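Local coordinates for protein ofchtiv-allosamidin (Ostrinia furnacalis, PDB 6JMB) that probably hydrolyses chitin as a group IV insect chitinase of glycoside hydrolase family 18, and binds the inhibitor allosamidin in its substrate cleft, at residues V163-V168 with Q231-A236; A207-S212 with V331-S336. All blocks are in the same frame, centred on the assembly; numbering follows the deposited sequence.

Contact 1 of 2, residues V163-V168 with Q231-A236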
ATOM      1  N   VAL A 163      -0.121 -10.318  -4.993  1.00  9.91           N
ATOM      2  CA  VAL A 163      -0.869 -10.097  -3.764  1.00 10.22           C
ATOM      3  C   VAL A 163      -0.294  -8.899  -3.027  1.00 10.41           C
ATOM      4  O   VAL A 163       0.858  -8.507  -3.226  1.00 11.15           O
ATOM      5  CB  VAL A 163      -0.875 -11.330  -2.832  1.00 10.46           C
ATOM      6  CG1 VAL A 163      -1.632 -12.494  -3.473  1.00 11.10           C
ATOM      7  CG2 VAL A 163       0.559 -11.723  -2.453  1.00 10.91           C
ATOM      8  N   ALA A 164      -1.129  -8.318  -2.175  1.00  9.25           N
ATOM      9  CA  ALA A 164      -0.711  -7.365  -1.157  1.00  9.76           C
ATOM     10  C   ALA A 164      -1.005  -8.008   0.184  1.00 10.18           C
ATOM     11  O   ALA A 164      -2.094  -8.558   0.379  1.00 10.96           O
ATOM     12  CB  ALA A 164      -1.498  -6.062  -1.274  1.00  9.78           C
ATOM     13  N   VAL A 165      -0.036  -7.963   1.100  1.00  9.92           N
ATOM     14  CA  VAL A 165      -0.119  -8.704   2.356  1.00  9.16           C
ATOM     15  C   VAL A 165       0.223  -7.817   3.543  1.00 10.06           C
ATOM     16  O   VAL A 165       0.970  -6.840   3.427  1.00  9.81           O
ATOM     17  CB  VAL A 165       0.800  -9.943   2.359  1.00  9.41           C
ATOM     18  CG1 VAL A 165       0.391 -10.922   1.258  1.00 11.61           C
ATOM     19  CG2 VAL A 165       2.254  -9.519   2.204  1.00 10.83           C
ATOM     20  N   SER A 166      -0.316  -8.186   4.704  1.00  9.71           N
ATOM     21  CA  SER A 166       0.085  -7.542   5.947  1.00  9.62           C
ATOM     22  C   SER A 166       1.555  -7.831   6.244  1.00 10.37           C
ATOM     23  O   SER A 166       2.122  -8.837   5.803  1.00 10.93           O
ATOM     24  CB  SER A 166      -0.790  -8.018   7.104  1.00 11.56           C
ATOM     25  OG  SER A 166      -0.692  -9.425   7.253  1.00 12.46           O
ATOM     26  N   ALA A 167       2.180  -6.924   6.993  1.00 10.04           N
ATOM     27  CA  ALA A 167       3.637  -6.845   7.031  1.00 10.89           C
ATOM     28  C   ALA A 167       4.272  -7.592   8.199  1.00 10.33           C
ATOM     29  O   ALA A 167       5.093  -8.490   7.989  1.00 11.27           O
ATOM     30  CB  ALA A 167       4.087  -5.381   7.026  1.00 13.01           C
ATOM     31  N   VAL A 168       3.941  -7.220   9.427  1.00 11.22           N
ATOM     32  CA  VAL A 168       4.699  -7.718  10.571  1.00 11.42           C
ATOM     33  C   VAL A 168       4.320  -9.160  10.870  1.00 11.73           C
ATOM     34  O   VAL A 168       3.217  -9.618  10.559  1.00 11.15           O
ATOM     35  CB  VAL A 168       4.539  -6.817  11.813  1.00 13.15           C
ATOM     36  CG1 VAL A 168       4.983  -5.385  11.513  1.00 13.40           C
ATOM     37  CG2 VAL A 168       3.118  -6.853  12.346  1.00 14.00           C
ATOM     38  N   GLN A 231      12.406  -8.757   7.184  1.00 10.76           N
ATOM     39  CA  GLN A 231      13.184  -9.914   7.602  1.00 12.41           C
ATOM     40  C   GLN A 231      12.285 -11.097   7.935  1.00 11.54           C
ATOM     41  O   GLN A 231      12.673 -12.244   7.685  1.00 13.19           O
ATOM     42  CB  GLN A 231      14.115  -9.551   8.760  1.00 13.14           C
ATOM     43  CG  GLN A 231      15.154  -8.485   8.403  1.00 14.85           C
ATOM     44  CD  GLN A 231      15.967  -8.845   7.176  1.00 16.82           C
ATOM     45  OE1 GLN A 231      16.495  -9.952   7.072  1.00 20.55           O
ATOM     46  NE2 GLN A 231      16.067  -7.910   6.231  1.00 16.36           N
ATOM     47  N   TYR A 232      11.080 -10.850   8.463  1.00 11.51           N
ATOM     48  CA  TYR A 232      10.149 -11.958   8.671  1.00 11.33           C
ATOM     49  C   TYR A 232       9.802 -12.637   7.348  1.00 11.87           C
ATOM     50  O   TYR A 232       9.897 -13.865   7.222  1.00 11.78           O
ATOM     51  CB  TYR A 232       8.862 -11.519   9.385  1.00 12.41           C
ATOM     52  CG  TYR A 232       7.873 -12.660   9.306  1.00 13.26           C
ATOM     53  CD1 TYR A 232       8.065 -13.806  10.065  1.00 12.95           C
ATOM     54  CD2 TYR A 232       6.816 -12.641   8.402  1.00 12.75           C
ATOM     55  CE1 TYR A 232       7.214 -14.886   9.959  1.00 12.85           C
ATOM     56  CE2 TYR A 232       5.955 -13.722   8.289  1.00 11.25           C
ATOM     57  CZ  TYR A 232       6.167 -14.839   9.070  1.00 13.83           C
ATOM     58  OH  TYR A 232       5.323 -15.918   8.955  1.00 14.87           O
ATOM     59  N   TRP A 233       9.395 -11.851   6.347  1.00 10.11           N
ATOM     60  CA  TRP A 233       8.961 -12.437   5.083  1.00 11.35           C
ATOM     61  C   TRP A 233      10.097 -13.182   4.399  1.00 12.24           C
ATOM     62  O   TRP A 233       9.890 -14.276   3.859  1.00 14.15           O
ATOM     63  CB  TRP A 233       8.318 -11.376   4.183  1.00 11.16           C
ATOM     64  CG  TRP A 233       6.901 -11.114   4.603  1.00 11.05           C
ATOM     65  CD1 TRP A 233       6.470 -10.233   5.556  1.00 10.55           C
ATOM     66  CD2 TRP A 233       5.728 -11.786   4.120  1.00  9.60           C
ATOM     67  NE1 TRP A 233       5.099 -10.308   5.688  1.00 10.34           N
ATOM     68  CE2 TRP A 233       4.623 -11.250   4.813  1.00  9.74           C
ATOM     69  CE3 TRP A 233       5.508 -12.779   3.158  1.00 10.67           C
ATOM     70  CZ2 TRP A 233       3.323 -11.680   4.583  1.00  9.95           C
ATOM     71  CZ3 TRP A 233       4.211 -13.206   2.928  1.00 11.08           C
ATOM     72  CH2 TRP A 233       3.135 -12.652   3.634  1.00 10.75           C
ATOM     73  N   LEU A 234      11.315 -12.632   4.440  1.00 12.50           N
ATOM     74  CA  LEU A 234      12.461 -13.347   3.888  1.00 13.87           C
ATOM     75  C   LEU A 234      12.699 -14.651   4.642  1.00 13.71           C
ATOM     76  O   LEU A 234      12.902 -15.709   4.033  1.00 16.25           O
ATOM     77  CB  LEU A 234      13.710 -12.464   3.946  1.00 13.47           C
ATOM     78  CG  LEU A 234      13.730 -11.241   3.032  1.00 14.17           C
ATOM     79  CD1 LEU A 234      14.941 -10.363   3.352  1.00 15.84           C
ATOM     80  CD2 LEU A 234      13.743 -11.650   1.572  1.00 14.81           C
ATOM     81  N   SER A 235      12.648 -14.596   5.973  1.00 13.26           N
ATOM     82  CA  SER A 235      12.947 -15.778   6.776  1.00 14.97           C
ATOM     83  C   SER A 235      11.872 -16.850   6.653  1.00 16.23           C
ATOM     84  O   SER A 235      12.162 -18.034   6.867  1.00 18.68           O
ATOM     85  CB  SER A 235      13.129 -15.386   8.244  1.00 16.01           C
ATOM     86  OG  SER A 235      11.887 -15.114   8.869  1.00 26.78           O
ATOM     87  N   ALA A 236      10.647 -16.467   6.307  1.00 14.22           N
ATOM     88  CA  ALA A 236       9.532 -17.398   6.212  1.00 14.77           C
ATOM     89  C   ALA A 236       9.378 -18.006   4.825  1.00 14.11           C
ATOM     90  O   ALA A 236       8.464 -18.812   4.617  1.00 14.92           O
ATOM     91  CB  ALA A 236       8.231 -16.715   6.641  1.00 13.59           C
TER

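Contact 2 of 2, residues A207-S212 with V331-S336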
ATOM      1  N   ALA A 207       5.601   4.271   9.221  1.00  8.85           N
ATOM      2  CA  ALA A 207       6.509   3.319   8.594  1.00  8.67           C
ATOM      3  C   ALA A 207       7.928   3.495   9.118  1.00  9.42           C
ATOM      4  O   ALA A 207       8.844   3.802   8.346  1.00 10.24           O
ATOM      5  CB  ALA A 207       6.468   3.491   7.072  1.00 10.44           C
ATOM      6  N   PRO A 208       8.166   3.284  10.410  1.00  9.56           N
ATOM      7  CA  PRO A 208       9.542   3.358  10.913  1.00  9.96           C
ATOM      8  C   PRO A 208      10.367   2.223  10.327  1.00  9.65           C
ATOM      9  O   PRO A 208       9.893   1.093  10.204  1.00  9.86           O
ATOM     10  CB  PRO A 208       9.367   3.180  12.424  1.00  9.56           C
ATOM     11  CG  PRO A 208       8.148   2.310  12.550  1.00  9.97           C
ATOM     12  CD  PRO A 208       7.243   2.669  11.388  1.00 10.08           C
ATOM     13  N   LEU A 209      11.613   2.531   9.960  1.00  9.90           N
ATOM     14  CA  LEU A 209      12.489   1.501   9.414  1.00 10.93           C
ATOM     15  C   LEU A 209      12.982   0.565  10.510  1.00 11.32           C
ATOM     16  O   LEU A 209      12.980  -0.662  10.341  1.00 12.77           O
ATOM     17  CB  LEU A 209      13.666   2.164   8.698  1.00 14.19           C
ATOM     18  CG  LEU A 209      14.488   1.371   7.688  1.00 19.34           C
ATOM     19  CD1 LEU A 209      13.589   0.591   6.741  1.00 19.05           C
ATOM     20  CD2 LEU A 209      15.372   2.340   6.909  1.00 16.91           C
ATOM     21  N   PHE A 210      13.392   1.123  11.644  1.00 11.10           N
ATOM     22  CA  PHE A 210      13.958   0.355  12.747  1.00 10.91           C
ATOM     23  C   PHE A 210      13.211   0.747  14.019  1.00 12.55           C
ATOM     24  O   PHE A 210      12.127   1.342  13.977  1.00 12.08           O
ATOM     25  CB  PHE A 210      15.466   0.624  12.863  1.00 11.67           C
ATOM     26  CG  PHE A 210      16.228   0.389  11.593  1.00 11.83           C
ATOM     27  CD1 PHE A 210      16.420  -0.900  11.113  1.00 13.05           C
ATOM     28  CD2 PHE A 210      16.771   1.452  10.887  1.00 13.03           C
ATOM     29  CE1 PHE A 210      17.132  -1.120   9.943  1.00 14.04           C
ATOM     30  CE2 PHE A 210      17.491   1.238   9.720  1.00 14.68           C
ATOM     31  CZ  PHE A 210      17.669  -0.049   9.245  1.00 13.89           C
ATOM     32  N   ILE A 211      13.799   0.429  15.176  1.00 12.74           N
ATOM     33  CA  ILE A 211      13.275   0.854  16.474  1.00 11.79           C
ATOM     34  C   ILE A 211      13.023   2.361  16.468  1.00 10.81           C
ATOM     35  O   ILE A 211      13.734   3.116  15.796  1.00 11.87           O
ATOM     36  CB  ILE A 211      14.228   0.434  17.613  1.00 13.17           C
ATOM     37  CG1 ILE A 211      13.558   0.579  18.978  1.00 14.02           C
ATOM     38  CG2 ILE A 211      15.535   1.235  17.563  1.00 15.31           C
ATOM     39  CD1 ILE A 211      14.320  -0.150  20.087  1.00 15.59           C
ATOM     40  N   SER A 212      11.997   2.798  17.193  1.00 11.11           N
ATOM     41  CA  SER A 212      11.601   4.196  17.283  1.00 12.53           C
ATOM     42  C   SER A 212      11.927   4.764  18.659  1.00 11.97           C
ATOM     43  O   SER A 212      12.059   4.032  19.646  1.00 13.46           O
ATOM     44  CB  SER A 212      10.095   4.349  17.046  1.00 13.13           C
ATOM     45  OG  SER A 212       9.727   3.857  15.764  1.00 13.32           O
ATOM     46  N   VAL A 331      14.487   3.090   0.321  1.00 10.98           N
ATOM     47  CA  VAL A 331      14.896   2.416  -0.907  1.00 11.08           C
ATOM     48  C   VAL A 331      16.323   1.894  -0.781  1.00 12.62           C
ATOM     49  O   VAL A 331      16.656   0.825  -1.308  1.00 12.84           O
ATOM     50  CB  VAL A 331      14.687   3.324  -2.132  1.00 10.84           C
ATOM     51  CG1 VAL A 331      15.045   2.577  -3.413  1.00 13.14           C
ATOM     52  CG2 VAL A 331      13.240   3.792  -2.190  1.00 12.75           C
ATOM     53  N   GLU A 332      17.180   2.622  -0.059  1.00 11.52           N
ATOM     54  CA  GLU A 332      18.525   2.116   0.208  1.00 12.58           C
ATOM     55  C   GLU A 332      18.477   0.820   1.006  1.00 12.51           C
ATOM     56  O   GLU A 332      19.244  -0.115   0.739  1.00 13.42           O
ATOM     57  CB  GLU A 332      19.364   3.190   0.909  1.00 14.27           C
ATOM     58  CG  GLU A 332      19.776   4.305  -0.049  1.00 15.83           C
ATOM     59  CD  GLU A 332      20.426   5.491   0.628  1.00 23.35           C
ATOM     60  OE1 GLU A 332      20.348   5.601   1.871  1.00 26.40           O
ATOM     61  OE2 GLU A 332      21.012   6.324  -0.095  1.00 24.54           O
ATOM     62  N   TYR A 333      17.567   0.738   1.979  1.00 12.70           N
ATOM     63  CA  TYR A 333      17.366  -0.503   2.718  1.00 12.49           C
ATOM     64  C   TYR A 333      16.953  -1.635   1.781  1.00 12.10           C
ATOM     65  O   TYR A 333      17.500  -2.745   1.844  1.00 13.35           O
ATOM     66  CB  TYR A 333      16.320  -0.282   3.817  1.00 13.52           C
ATOM     67  CG  TYR A 333      15.978  -1.542   4.576  1.00 12.31           C
ATOM     68  CD1 TYR A 333      14.970  -2.389   4.134  1.00 12.52           C
ATOM     69  CD2 TYR A 333      16.677  -1.897   5.718  1.00 12.76           C
ATOM     70  CE1 TYR A 333      14.665  -3.555   4.808  1.00 12.14           C
ATOM     71  CE2 TYR A 333      16.375  -3.066   6.406  1.00 13.25           C
ATOM     72  CZ  TYR A 333      15.365  -3.887   5.940  1.00 12.79           C
ATOM     73  OH  TYR A 333      15.059  -5.057   6.598  1.00 13.02           O
ATOM     74  N   ALA A 334      15.978  -1.373   0.906  1.00 11.73           N
ATOM     75  CA  ALA A 334      15.531  -2.391  -0.037  1.00 11.88           C
ATOM     76  C   ALA A 334      16.670  -2.834  -0.946  1.00 13.23           C
ATOM     77  O   ALA A 334      16.833  -4.034  -1.208  1.00 13.57           O
ATOM     78  CB  ALA A 334      14.356  -1.856  -0.859  1.00 12.38           C
ATOM     79  N   ASN A 335      17.473  -1.882  -1.432  1.00 12.60           N
ATOM     80  CA  ASN A 335      18.629  -2.237  -2.252  1.00 13.45           C
ATOM     81  C   ASN A 335      19.596  -3.124  -1.478  1.00 13.93           C
ATOM     82  O   ASN A 335      20.145  -4.084  -2.032  1.00 14.88           O
ATOM     83  CB  ASN A 335      19.355  -0.967  -2.705  1.00 13.93           C
ATOM     84  CG  ASN A 335      18.651  -0.254  -3.837  1.00 14.56           C
ATOM     85  OD1 ASN A 335      17.801  -0.828  -4.516  1.00 15.84           O
ATOM     86  ND2 ASN A 335      19.024   1.006  -4.064  1.00 14.18           N
ATOM     87  N   SER A 336      19.811  -2.822  -0.194  1.00 13.97           N
ATOM     88  CA  SER A 336      20.796  -3.567   0.586  1.00 14.71           C
ATOM     89  C   SER A 336      20.394  -5.025   0.765  1.00 16.70           C
ATOM     90  O   SER A 336      21.261  -5.889   0.932  1.00 18.33           O
ATOM     91  CB  SER A 336      21.043  -2.885   1.934  1.00 16.53           C
ATOM     92  OG  SER A 336      19.950  -3.071   2.817  1.00 22.70           O
TER

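Contact 1 of 2, residues V163-V168 with Q231-A236
A167 and W233 bring the two backbones closest, with their CA atoms 8.0 Å apart, where the chain leaving strand 160-165 passes the last turn of helix 226-235. The indole of W233 spans much of this gap, and its length suits the place; it reaches from the helix with CG anti to its own carbonyl carbon (chi1 -80°). V165, branched and compact as suits a buried strand, comes from the opposite direction and lays CG2 over one face of the indole, toward its rim, 3.4 Å from W233 CZ2. The pyrrole edge carries the polar part. W233 NE1 gives its hydrogen to A167 O at 2.9 Å; the bond is bent, 131° at the hydrogen, though the oxygen lies near the indole plane. S166 O, 3.3 Å from the same NE1, is a second and weak acceptor. In the family 18 TIM barrel this is where the C-terminal end of a barrel strand opens into its loop, and A164, one residue before V165, lines the allosamizoline pocket. The carbonyls of S166 and A167 thus both face this buried N-H, the first only weakly bonded, while the small side chain of A167 points away from the helix and packs on V190. V178 of helix 178-184 also touches W233, and Y176 OH takes the N-H of S166.

Contact 2 of 2, residues A207-S212 with V331-S336
L209 and Y333 mark the nearest backbone approach, 8.5 Å between CA atoms, of a loop without regular structure to the final turns of helix 324-336. No hydrogen bond joins the two segments, and the contact is made by side chains alone. L209 brings CD1 over one face of the Y333 ring, 3.9 Å from Y333 CG and 4.2 Å from the ring centroid, in a CH-pi contact displaced toward the CB end of the ring. The branched leucine suits this place, since its second methyl, CD2, also comes near Y333 CB, at 4.2 Å. F210 arrives at a slant: its CZ lies 4.1 Å from Y333 CD2, and its ring carries L209 CG over one face, so leucine and phenylalanine pack on each other as well as on the tyrosine. The Y333 side chain extends from the helix with CG anti to the backbone N (chi1 176°), which takes the ring across to the loop and its hydroxyl on to N227 and Q231 of helix 226-235. A tyrosine thus offers an apolar face and a polar end together. An alanine here is likely to open a gap beside L209 CD1 and leave N227 OD1 without its hydroxyl partner. One turn along, S336 OG donates to Y333 O at 2.7 Å. Helix 226-235 runs beside the contact, with V226 against L209 and V230 against Y333, while helix 362-373 and strand 341-345 pack on V331 of helix 324-336.

The centres of contacts 1 and 2 lie 14 Å apart, both within the family 18 TIM barrel, and helix 226-235 connects them. Its residue Q231, in the second segment of contact 1, places NE2 3.0 Å from OH of Y333 in contact 2, a probable hydrogen bond. Through it the strand-end contact is joined to helix 324-336. Along the chain the segments alternate: 163-168, then 207-212, then 231-236 and last 331-336. Each contact therefore has one segment lying, in sequence, between the two of the other. Contact 1 belongs to a strand end that reaches the inhibitor pocket, whereas contact 2 is packing of a long loop against helix 324-336.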